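Local atomic coordinates of encapsidation protein (Bacillus phage phi29, PDB entry 5HD9), a protein that probably hydrolyses ATP to drive the viral genome into the prohead, acting as the ATPase of the phage DNA packaging motor. Residues P162-F166 with F167-P171; N136-D139 with T140-N144; I20-G24 with I25-Y29; L95-W98 with Q99-S103; S124-I127 with P128-S132. One frame throughout, in Å; residues are numbered along the deposited sequence.

Contact 1. Residues P162-F166 with F167-P171; sequences PYFLF and FNLVP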
# COMPACT_ATOMS: atom_id res chain seq x y z
N PRO A 162 -7.27 -4.69 -13.76
CA PRO A 162 -6.06 -4.76 -14.59
C PRO A 162 -4.92 -5.55 -13.96
O PRO A 162 -4.20 -6.24 -14.68
CB PRO A 162 -5.67 -3.28 -14.75
CG PRO A 162 -6.95 -2.53 -14.57
CD PRO A 162 -7.71 -3.30 -13.54
N TYR A 163 -4.76 -5.46 -12.64
CA TYR A 163 -3.67 -6.15 -11.97
C TYR A 163 -3.89 -7.66 -11.96
O TYR A 163 -2.99 -8.43 -12.28
CB TYR A 163 -3.50 -5.61 -10.54
CG TYR A 163 -3.02 -4.18 -10.54
CD1 TYR A 163 -3.91 -3.12 -10.63
CD2 TYR A 163 -1.66 -3.88 -10.50
CE1 TYR A 163 -3.47 -1.81 -10.65
CE2 TYR A 163 -1.21 -2.58 -10.52
CZ TYR A 163 -2.12 -1.55 -10.59
OH TYR A 163 -1.68 -0.25 -10.62
N PHE A 164 -5.10 -8.09 -11.60
CA PHE A 164 -5.40 -9.52 -11.58
C PHE A 164 -5.29 -10.10 -12.99
O PHE A 164 -4.76 -11.19 -13.19
CB PHE A 164 -6.80 -9.78 -11.01
CG PHE A 164 -6.93 -9.50 -9.54
CD1 PHE A 164 -5.93 -8.83 -8.84
CD2 PHE A 164 -8.05 -9.92 -8.85
CE1 PHE A 164 -6.06 -8.58 -7.48
CE2 PHE A 164 -8.19 -9.67 -7.49
CZ PHE A 164 -7.19 -9.01 -6.81
N LEU A 165 -5.79 -9.35 -13.97
CA LEU A 165 -5.73 -9.78 -15.37
C LEU A 165 -4.28 -9.87 -15.84
O LEU A 165 -3.88 -10.86 -16.46
CB LEU A 165 -6.50 -8.82 -16.26
CG LEU A 165 -8.02 -8.75 -16.05
CD1 LEU A 165 -8.61 -7.66 -16.93
CD2 LEU A 165 -8.67 -10.09 -16.34
N PHE A 166 -3.50 -8.84 -15.53
CA PHE A 166 -2.12 -8.75 -16.01
C PHE A 166 -1.28 -9.91 -15.48
O PHE A 166 -0.54 -10.54 -16.23
CB PHE A 166 -1.51 -7.41 -15.60
CG PHE A 166 -0.16 -7.13 -16.21
CD1 PHE A 166 0.99 -7.66 -15.65
CD2 PHE A 166 -0.05 -6.34 -17.34
CE1 PHE A 166 2.23 -7.40 -16.22
CE2 PHE A 166 1.18 -6.08 -17.91
CZ PHE A 166 2.32 -6.61 -17.34
N PHE A 167 -1.43 -10.20 -14.19
CA PHE A 167 -0.63 -11.23 -13.54
C PHE A 167 -1.27 -12.62 -13.59
O PHE A 167 -0.70 -13.59 -13.09
CB PHE A 167 -0.38 -10.84 -12.08
CG PHE A 167 0.43 -9.58 -11.93
CD1 PHE A 167 1.75 -9.54 -12.34
CD2 PHE A 167 -0.13 -8.44 -11.38
CE1 PHE A 167 2.50 -8.38 -12.20
CE2 PHE A 167 0.61 -7.28 -11.24
CZ PHE A 167 1.93 -7.25 -11.65
N ASN A 168 -2.44 -12.71 -14.21
CA ASN A 168 -3.14 -13.99 -14.37
C ASN A 168 -3.56 -14.56 -13.02
O ASN A 168 -3.33 -15.73 -12.72
CB ASN A 168 -2.28 -14.99 -15.13
CG ASN A 168 -3.07 -16.20 -15.61
OD1 ASN A 168 -4.30 -16.23 -15.51
ND2 ASN A 168 -2.36 -17.20 -16.12
N LEU A 169 -4.17 -13.70 -12.20
CA LEU A 169 -4.67 -14.09 -10.89
C LEU A 169 -6.19 -14.21 -10.94
O LEU A 169 -6.89 -13.24 -11.22
CB LEU A 169 -4.25 -13.07 -9.83
CG LEU A 169 -2.76 -12.69 -9.86
CD1 LEU A 169 -2.47 -11.57 -8.88
CD2 LEU A 169 -1.89 -13.90 -9.56
N VAL A 170 -6.69 -15.42 -10.69
CA VAL A 170 -8.13 -15.67 -10.65
C VAL A 170 -8.47 -16.35 -9.33
O VAL A 170 -8.48 -17.58 -9.25
CB VAL A 170 -8.58 -16.53 -11.85
CG1 VAL A 170 -10.04 -17.00 -11.70
CG2 VAL A 170 -8.38 -15.75 -13.14
N PRO A 171 -8.73 -15.54 -8.28
CA PRO A 171 -8.91 -16.07 -6.93
C PRO A 171 -10.23 -16.79 -6.72
O PRO A 171 -11.20 -16.57 -7.44
CB PRO A 171 -8.85 -14.81 -6.06
CG PRO A 171 -9.39 -13.74 -6.94
CD PRO A 171 -8.86 -14.07 -8.31
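Phe167 N closes the last turn of helix 162-167 on Tyr163 O at 3.0 Å, and just beyond it the chain reverses in a Schellman motif. Asn168 takes positive phi, a conformation asparagine tolerates better than most residues, and this lets Leu169 N turn back to Phe164 O at 2.8 Å with a nearly straight N-H (169°). A weak bond from Asn168 N to Leu165 O completes the ending.

Among the side chains, the rings of Phe166 and Phe167 form a T-shaped pair, centroids 5.2 Å apart and planes at 72°. Phe166 presents its edge, with CD1 standing over one face of Phe167 toward the rim. Their first torsions differ, Phe166 CG being anti to the backbone N (-172°) and Phe167 CG beside it, which sets the two rings across each other. One turn back, Tyr163 runs alongside Phe167, its CD2 4.2 Å from Phe167 CE2. On the other flank, Phe164 CB meets Leu169 CB at 4.3 Å, and Pro171 CD reaches Phe164 CD2, so apolar residues on both sides of the turn share one buried surface.

That surface faces the sheet: Phe164 packs edge-to-face with Phe18 of strand 16-19, while Leu169 and Pro171 rest on Ile185 of strand 183-186. Tyr163, Phe166 and Phe167 lean instead on Val131 of helix 130-141, and the Tyr163 hydroxyl bonds to Glu130.

Contact 2. Residues N136-D139 with T140-N144; sequences NLMD and TVFRN
Thr140 bonds twice to Asn136 O in the last turns of helix 130-141, the connecting helix of a beta-alpha-beta unit between strands 109-115 and 149-153. Its amide N lies 2.9 Å from Asn136 O, the usual helical bond, and its hydroxyl OG1 donates to the same oxygen at 2.7 Å. The two donors approach from opposite faces of the carbonyl plane, OG1 standing 38° out of it. Threonine suits this place because chi1 of -64° sets OG1 beside its own backbone N and over the preceding turn, consuming its polar group within the helix.

The Asn136 side chain looks outward from the helix, its OD1 receiving Trp98 NE1 of helix 98-101 and Lys102 NZ just after it. The inward side is apolar. Val141 CG2, placed between its own backbone N and carbonyl carbon, meets Leu137 CD2 at 4.2 Å, and the CB of selenomethionine Met138 lies 4.3 Å from Phe142 CD2. All four of these side chains pack on Ile112 of strand 109-115.

Phe142 is the first residue to leave helical geometry, yet its N still bonds to Met138 O at 2.8 Å, nearly along the direction of that carbonyl.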
# COMPACT_ATOMS: atom_id res chain seq x y z
N ASN A 136 7.32 -0.54 -12.67
CA ASN A 136 8.52 0.29 -12.79
C ASN A 136 8.86 0.96 -11.46
O ASN A 136 10.03 1.02 -11.07
CB ASN A 136 8.33 1.35 -13.87
CG ASN A 136 9.56 2.24 -14.04
OD1 ASN A 136 9.61 3.34 -13.51
ND2 ASN A 136 10.55 1.74 -14.78
N LEU A 137 7.85 1.46 -10.77
CA LEU A 137 8.03 2.07 -9.46
C LEU A 137 8.66 1.07 -8.49
O LEU A 137 9.61 1.41 -7.78
CB LEU A 137 6.69 2.58 -8.92
CG LEU A 137 6.69 3.46 -7.66
CD1 LEU A 137 5.41 4.27 -7.61
CD2 LEU A 137 6.82 2.64 -6.39
N MSE A 138 8.15 -0.15 -8.49
CA MSE A 138 8.65 -1.19 -7.59
C MSE A 138 10.11 -1.54 -7.87
O MSE A 138 10.92 -1.59 -6.94
CB MSE A 138 7.77 -2.45 -7.72
CG MSE A 138 6.37 -2.25 -7.17
SE MSE A 138 5.19 -3.75 -7.53
CE MSE A 138 6.17 -5.12 -6.55
N ASP A 139 10.45 -1.79 -9.13
CA ASP A 139 11.83 -2.12 -9.47
C ASP A 139 12.76 -0.96 -9.17
O ASP A 139 13.93 -1.16 -8.82
CB ASP A 139 11.96 -2.51 -10.94
CG ASP A 139 12.21 -4.00 -11.15
OD1 ASP A 139 12.74 -4.67 -10.24
OD2 ASP A 139 11.89 -4.50 -12.24
N THR A 140 12.26 0.27 -9.30
CA THR A 140 13.09 1.44 -9.07
C THR A 140 13.51 1.54 -7.60
O THR A 140 14.67 1.82 -7.30
CB THR A 140 12.35 2.74 -9.48
OG1 THR A 140 12.11 2.74 -10.89
CG2 THR A 140 13.18 3.98 -9.13
N VAL A 141 12.57 1.31 -6.68
CA VAL A 141 12.82 1.56 -5.26
C VAL A 141 13.18 0.30 -4.46
O VAL A 141 13.79 0.41 -3.40
CB VAL A 141 11.61 2.25 -4.59
CG1 VAL A 141 11.28 3.55 -5.30
CG2 VAL A 141 10.39 1.33 -4.55
N PHE A 142 12.81 -0.88 -4.96
CA PHE A 142 13.20 -2.13 -4.31
C PHE A 142 14.51 -2.65 -4.88
O PHE A 142 14.62 -2.96 -6.06
CB PHE A 142 12.11 -3.20 -4.47
CG PHE A 142 10.85 -2.93 -3.68
CD1 PHE A 142 10.85 -2.03 -2.62
CD2 PHE A 142 9.68 -3.59 -3.99
CE1 PHE A 142 9.70 -1.79 -1.90
CE2 PHE A 142 8.52 -3.35 -3.27
CZ PHE A 142 8.53 -2.45 -2.22
N ARG A 143 15.51 -2.75 -4.00
CA ARG A 143 16.84 -3.19 -4.39
C ARG A 143 16.86 -4.67 -4.75
O ARG A 143 17.55 -5.09 -5.68
CB ARG A 143 17.82 -2.92 -3.25
CG ARG A 143 19.27 -3.08 -3.64
CD ARG A 143 20.01 -1.76 -3.57
NE ARG A 143 21.45 -1.95 -3.64
CZ ARG A 143 22.35 -1.09 -3.16
NH1 ARG A 143 21.96 0.02 -2.55
NH2 ARG A 143 23.64 -1.36 -3.28
N ASN A 144 16.11 -5.47 -3.99
CA ASN A 144 15.95 -6.89 -4.30
C ASN A 144 14.66 -7.44 -3.70
O ASN A 144 13.84 -6.69 -3.17
CB ASN A 144 17.16 -7.69 -3.81
CG ASN A 144 17.46 -7.46 -2.35
OD1 ASN A 144 16.55 -7.37 -1.52
ND2 ASN A 144 18.74 -7.37 -2.02
O HOH W 1 14.70 -4.15 -8.77

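Contact 3. Residues I20-G24 with I25-Y29; sequences IGARG and IGKSY
The loop between strand 16-19 and helix 26-42 has the sequence and the strand-loop-helix course of a P-loop, or Walker A motif, as expected of an ASCE-fold ATPase. Across it, Lys27 in the first turn of the helix reaches back to the loop and gives its NZ to Arg23 O at 3.0 Å. The nitrogen lies in the carbonyl plane, on a lone pair. To arrive there the lysine chain cannot run straight: bends at chi2 (54°) and chi3 (67°) curl it over the turn, which also brings CE to 3.2 Å from Arg23 O.

The curled methylenes pack on Ala22, whose CB touches Lys27 CG at 3.6 Å and CE at 3.8 Å. Alanine offers a small apolar surface here, leaving room for the lysine to fold across it. Outside the loop, Asn155 ND2 bonds to Ala22 O, and Ser190 OG is a second partner of Lys27 NZ.

Glycine suits position 21, where the backbone has positive phi. Gly26 opens the helix directly after Ile25 at the N-cap position. Ile25 itself has a phi of 153°, unusual for a branched residue, and its local geometry is doubtful.

In P-loop ATPases the lysine of this motif usually contacts nucleotide phosphates. Here its NZ is held by Arg23 O and Ser190 OG instead, so binding ATP in the usual way would probably require it to exchange these partners for phosphate oxygens.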
# COMPACT_ATOMS: atom_id res chain seq x y z
N ILE A 20 -8.57 -7.03 -0.48
CA ILE A 20 -9.79 -6.52 -1.10
C ILE A 20 -11.04 -6.87 -0.31
O ILE A 20 -11.00 -7.70 0.60
CB ILE A 20 -9.93 -7.05 -2.55
CG1 ILE A 20 -10.08 -8.57 -2.55
CG2 ILE A 20 -8.71 -6.62 -3.37
CD1 ILE A 20 -10.32 -9.16 -3.93
N GLY A 21 -12.14 -6.23 -0.66
CA GLY A 21 -13.37 -6.34 0.11
C GLY A 21 -13.22 -5.67 1.45
O GLY A 21 -14.08 -5.79 2.32
N ALA A 22 -12.10 -4.96 1.62
CA ALA A 22 -11.76 -4.32 2.88
C ALA A 22 -12.83 -3.31 3.29
O ALA A 22 -13.00 -2.28 2.65
CB ALA A 22 -10.40 -3.63 2.77
N ARG A 23 -13.56 -3.61 4.35
CA ARG A 23 -14.57 -2.69 4.84
C ARG A 23 -13.93 -1.72 5.82
O ARG A 23 -13.06 -2.09 6.62
CB ARG A 23 -15.74 -3.45 5.45
CG ARG A 23 -16.58 -4.12 4.37
CD ARG A 23 -17.50 -5.19 4.92
NE ARG A 23 -18.78 -4.65 5.36
CZ ARG A 23 -19.46 -5.09 6.41
NH1 ARG A 23 -18.98 -6.07 7.16
NH2 ARG A 23 -20.63 -4.54 6.72
N GLY A 24 -14.37 -0.47 5.74
CA GLY A 24 -13.65 0.66 6.30
C GLY A 24 -13.21 0.57 7.74
O GLY A 24 -14.02 0.32 8.63
N ILE A 25 -11.90 0.74 7.93
CA ILE A 25 -11.25 1.06 9.21
C ILE A 25 -9.81 0.54 9.23
O ILE A 25 -8.85 1.32 9.15
CB ILE A 25 -12.01 0.51 10.49
CG1 ILE A 25 -11.32 1.00 11.77
CG2 ILE A 25 -12.22 -1.04 10.47
CD1 ILE A 25 -11.60 0.17 13.03
N GLY A 26 -9.65 -0.77 9.29
CA GLY A 26 -8.46 -1.36 9.86
C GLY A 26 -7.34 -1.59 8.88
O GLY A 26 -6.17 -1.45 9.23
N LYS A 27 -7.71 -1.94 7.66
CA LYS A 27 -6.74 -2.32 6.64
C LYS A 27 -5.85 -1.13 6.32
O LYS A 27 -4.62 -1.24 6.35
CB LYS A 27 -7.47 -2.82 5.38
CG LYS A 27 -8.03 -4.25 5.47
CD LYS A 27 -8.95 -4.50 6.68
CE LYS A 27 -10.26 -3.73 6.60
NZ LYS A 27 -11.37 -4.42 7.32
N SER A 28 -6.47 0.01 6.04
CA SER A 28 -5.73 1.23 5.73
C SER A 28 -4.96 1.72 6.94
O SER A 28 -3.80 2.14 6.83
CB SER A 28 -6.69 2.32 5.24
OG SER A 28 -7.27 1.96 4.00
N TYR A 29 -5.61 1.67 8.09
CA TYR A 29 -4.99 2.03 9.36
C TYR A 29 -3.76 1.16 9.63
O TYR A 29 -2.68 1.67 9.93
CB TYR A 29 -6.00 1.88 10.49
CG TYR A 29 -5.46 2.24 11.86
CD1 TYR A 29 -4.78 1.30 12.62
CD2 TYR A 29 -5.65 3.50 12.39
CE1 TYR A 29 -4.29 1.63 13.87
CE2 TYR A 29 -5.17 3.84 13.64
CZ TYR A 29 -4.49 2.89 14.38
OH TYR A 29 -4.01 3.23 15.62

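Contact 4. Residues L95-W98 with Q99-S103; sequences LSVW and QSEKS
Lys102 lays its aliphatic chain over one face of the Trp98 indole, giving a CH-pi contact in which CG stands 3.6 Å from the centroid of the six-membered ring. The side chains cross at about a right angle. CG approaches CZ2 most closely, at 3.3 Å, while CD passes above and just outside the rim at NE1, 3.6 Å from that atom. Lysine fits this place because its methylenes can cover an aromatic face while its charged end passes beyond the ring; a bend at chi3 (80°) turns that end.

Other van der Waals contacts involve Glu101 and Gln99. Glu101 CB lies 3.7 Å from Trp98 CE3, with the carboxylate turned 54° from the indole plane. Gln99 folds back over Val97, bringing its NE2 to 3.9 Å from Val97 CB.

The backbone bonds are modest, in keeping with a short, weakly bonded helix. Glu101 N reaches Trp98 O at 3.0 Å, but from well above the carbonyl plane, and the bonds from Ser100 N and Glu101 N to Val97 O are weak. Side chains add to them: Gln99 NE2 donates to Ser100 OG, and Ser103 OG to Ser100 O at 3.1 Å.

This turn follows strand 87-94 and lies against helix 130-141, where Trp98 packs on Leu137 and Thr140. The side-chain nitrogens of both partners of the CH-pi contact converge on Asn136 of that helix. On another side, Glu101 forms a salt bridge with Arg80, in the turn before strand 81-84.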
# COMPACT_ATOMS: atom_id res chain seq x y z
N LEU A 95 0.51 7.89 -8.81
CA LEU A 95 1.02 6.99 -9.84
C LEU A 95 0.96 7.65 -11.22
O LEU A 95 1.76 7.33 -12.10
CB LEU A 95 0.23 5.68 -9.84
CG LEU A 95 0.78 4.53 -10.68
CD1 LEU A 95 2.23 4.20 -10.33
CD2 LEU A 95 -0.09 3.30 -10.50
N SER A 96 0.03 8.58 -11.39
CA SER A 96 -0.14 9.28 -12.66
C SER A 96 1.10 10.09 -13.07
O SER A 96 1.33 10.31 -14.26
CB SER A 96 -1.35 10.21 -12.59
OG SER A 96 -1.20 11.18 -11.56
N VAL A 97 1.89 10.52 -12.09
CA VAL A 97 3.08 11.34 -12.36
C VAL A 97 4.36 10.69 -11.85
O VAL A 97 5.31 11.39 -11.49
CB VAL A 97 2.95 12.74 -11.74
CG1 VAL A 97 1.78 13.50 -12.36
CG2 VAL A 97 2.83 12.65 -10.21
N TRP A 98 4.39 9.36 -11.83
CA TRP A 98 5.56 8.64 -11.33
C TRP A 98 6.82 8.95 -12.14
O TRP A 98 7.91 9.01 -11.59
CB TRP A 98 5.30 7.13 -11.33
CG TRP A 98 6.56 6.32 -11.20
CD1 TRP A 98 7.02 5.37 -12.07
CD2 TRP A 98 7.54 6.41 -10.15
NE1 TRP A 98 8.22 4.85 -11.62
CE2 TRP A 98 8.56 5.48 -10.45
CE3 TRP A 98 7.65 7.18 -9.00
CZ2 TRP A 98 9.67 5.30 -9.63
CZ3 TRP A 98 8.75 7.00 -8.18
CH2 TRP A 98 9.74 6.07 -8.50
N GLN A 99 6.66 9.16 -13.44
CA GLN A 99 7.80 9.44 -14.31
C GLN A 99 8.58 10.66 -13.83
O GLN A 99 9.81 10.69 -13.89
CB GLN A 99 7.34 9.64 -15.77
CG GLN A 99 6.68 10.99 -16.08
CD GLN A 99 5.35 11.17 -15.37
OE1 GLN A 99 4.63 10.20 -15.10
NE2 GLN A 99 5.01 12.42 -15.06
N SER A 100 7.86 11.67 -13.33
CA SER A 100 8.48 12.90 -12.85
C SER A 100 9.11 12.73 -11.47
O SER A 100 10.03 13.46 -11.10
CB SER A 100 7.46 14.03 -12.81
OG SER A 100 7.19 14.54 -14.11
N GLU A 101 8.61 11.76 -10.71
CA GLU A 101 9.08 11.54 -9.35
C GLU A 101 10.37 10.71 -9.32
O GLU A 101 11.00 10.58 -8.27
CB GLU A 101 7.99 10.84 -8.52
CG GLU A 101 6.71 11.65 -8.39
CD GLU A 101 6.90 12.93 -7.61
OE1 GLU A 101 7.18 12.85 -6.40
OE2 GLU A 101 6.77 14.02 -8.21
N LYS A 102 10.76 10.18 -10.47
CA LYS A 102 11.92 9.29 -10.56
C LYS A 102 13.25 10.03 -10.42
O LYS A 102 14.27 9.41 -10.14
CB LYS A 102 11.90 8.54 -11.89
CG LYS A 102 10.89 7.41 -11.91
CD LYS A 102 10.65 6.87 -13.30
CE LYS A 102 11.75 5.91 -13.73
NZ LYS A 102 11.31 5.07 -14.87
N SER A 103 13.23 11.35 -10.60
CA SER A 103 14.44 12.15 -10.46
C SER A 103 14.89 12.22 -9.01
O SER A 103 16.05 12.51 -8.72
CB SER A 103 14.21 13.56 -11.01
OG SER A 103 12.97 14.08 -10.57

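Contact 5. Residues S124-I127 with P128-S132; sequences SNYI and PNEVS
Glu130, in the first turn of helix 130-141, reaches back to the preceding loop and accepts the Ile127 amide on OE2 at 2.9 Å. The bond is nearly straight (159°) and uses the anti lone pair, the one away from the other carboxylate oxygen. An extended chain spans the distance: CG is anti to the backbone N (chi1 -179°) and chi2 continues straight. OE2 also lies 3.5 Å from Tyr126 CD1, with the carboxylate carbon at the edge of the ring, while Glu130 CB comes to 3.1 Å from Ile127 O. This is the tight, inward part of the contact.

The outer part is looser. Ile127 to Glu130 forms a type II beta turn whose closing bond, from Glu130 N to Ile127 O, is weak. Pro128 suits its second position, where its ring fixes phi, and its CD packs on Ile127 CG2 at 3.5 Å. Asn129, at the exposed third position, accepts positive phi; it is also the N-cap, though its side chain makes no capping bond.

Beyond the turn, OE1 has Tyr163 and Arg51 as partners. Held by Ile127 N on one oxygen and by these two residues on the other, the buried carboxylate is probably stabilised in its charged form.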
# COMPACT_ATOMS: atom_id res chain seq x y z
N SER A 124 -13.66 2.27 -15.56
CA SER A 124 -12.31 1.78 -15.76
C SER A 124 -11.41 2.90 -16.26
O SER A 124 -10.81 2.82 -17.33
CB SER A 124 -12.31 0.60 -16.74
OG SER A 124 -12.75 -0.59 -16.11
N ASN A 125 -11.33 3.97 -15.46
CA ASN A 125 -10.44 5.08 -15.73
C ASN A 125 -9.09 4.80 -15.06
O ASN A 125 -8.64 5.54 -14.19
CB ASN A 125 -11.05 6.39 -15.23
CG ASN A 125 -10.14 7.59 -15.44
OD1 ASN A 125 -9.31 7.60 -16.35
ND2 ASN A 125 -10.29 8.60 -14.59
N TYR A 126 -8.48 3.69 -15.46
CA TYR A 126 -7.13 3.37 -15.04
C TYR A 126 -6.15 4.14 -15.92
O TYR A 126 -6.50 4.58 -17.02
CB TYR A 126 -6.85 1.87 -15.13
CG TYR A 126 -7.62 1.03 -14.14
CD1 TYR A 126 -7.14 0.82 -12.86
CD2 TYR A 126 -8.83 0.45 -14.49
CE1 TYR A 126 -7.83 0.05 -11.95
CE2 TYR A 126 -9.54 -0.32 -13.59
CZ TYR A 126 -9.03 -0.52 -12.32
OH TYR A 126 -9.73 -1.29 -11.41
N ILE A 127 -4.92 4.29 -15.44
CA ILE A 127 -3.87 4.91 -16.23
C ILE A 127 -3.48 3.94 -17.35
O ILE A 127 -3.48 2.72 -17.14
CB ILE A 127 -2.65 5.26 -15.35
CG1 ILE A 127 -3.04 6.35 -14.34
CG2 ILE A 127 -1.48 5.75 -16.19
CD1 ILE A 127 -2.16 6.39 -13.11
N PRO A 128 -3.19 4.45 -18.56
CA PRO A 128 -2.73 3.54 -19.61
C PRO A 128 -1.43 2.82 -19.22
O PRO A 128 -0.48 3.47 -18.79
CB PRO A 128 -2.51 4.45 -20.82
CG PRO A 128 -2.70 5.86 -20.34
CD PRO A 128 -3.50 5.80 -19.08
N ASN A 129 -1.41 1.50 -19.38
CA ASN A 129 -0.27 0.69 -18.96
C ASN A 129 0.09 0.98 -17.51
O ASN A 129 1.27 1.11 -17.16
CB ASN A 129 0.94 0.95 -19.87
CG ASN A 129 0.64 0.65 -21.32
OD1 ASN A 129 -0.10 1.38 -21.98
ND2 ASN A 129 1.23 -0.43 -21.83
N GLU A 130 -0.93 1.09 -16.67
CA GLU A 130 -0.76 1.41 -15.26
C GLU A 130 0.03 0.33 -14.53
O GLU A 130 0.85 0.63 -13.67
CB GLU A 130 -2.11 1.59 -14.59
CG GLU A 130 -2.03 1.94 -13.12
CD GLU A 130 -3.40 2.06 -12.48
OE1 GLU A 130 -3.62 1.45 -11.42
OE2 GLU A 130 -4.25 2.78 -13.05
N VAL A 131 -0.21 -0.93 -14.88
CA VAL A 131 0.44 -2.03 -14.18
C VAL A 131 1.95 -1.97 -14.40
O VAL A 131 2.73 -2.19 -13.48
CB VAL A 131 -0.10 -3.40 -14.63
CG1 VAL A 131 0.59 -4.53 -13.88
CG2 VAL A 131 -1.60 -3.47 -14.41
N SER A 132 2.34 -1.64 -15.63
CA SER A 132 3.75 -1.44 -15.94
C SER A 132 4.33 -0.27 -15.14
O SER A 132 5.49 -0.32 -14.71
CB SER A 132 3.94 -1.18 -17.44
OG SER A 132 3.57 -2.33 -18.19

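Overall arrangement
Contacts 2 and 5 occupy the two ends of helix 130-141, their centres 18 Å apart, and contacts 1 and 4 lie along it. Contact 4 meets the C-terminal end at contact 2 (centres 13 Å apart) and the N-terminal end at contact 5, where Leu95 CD2 lies 3.5 Å from Glu130 CG. Contact 1 joins contact 5, 13 Å away between centres, through Tyr163 OH and Glu130 OE1 at 2.7 Å. Contact 3, the probable nucleotide-binding P-loop, lies farther off: its centre is 26 Å from that of contact 2 and 27 Å from that of contact 4, both across the chain's centre. It meets the others only at contact 1, where Ile20 CD1 is 4.2 Å from Phe164 CE2.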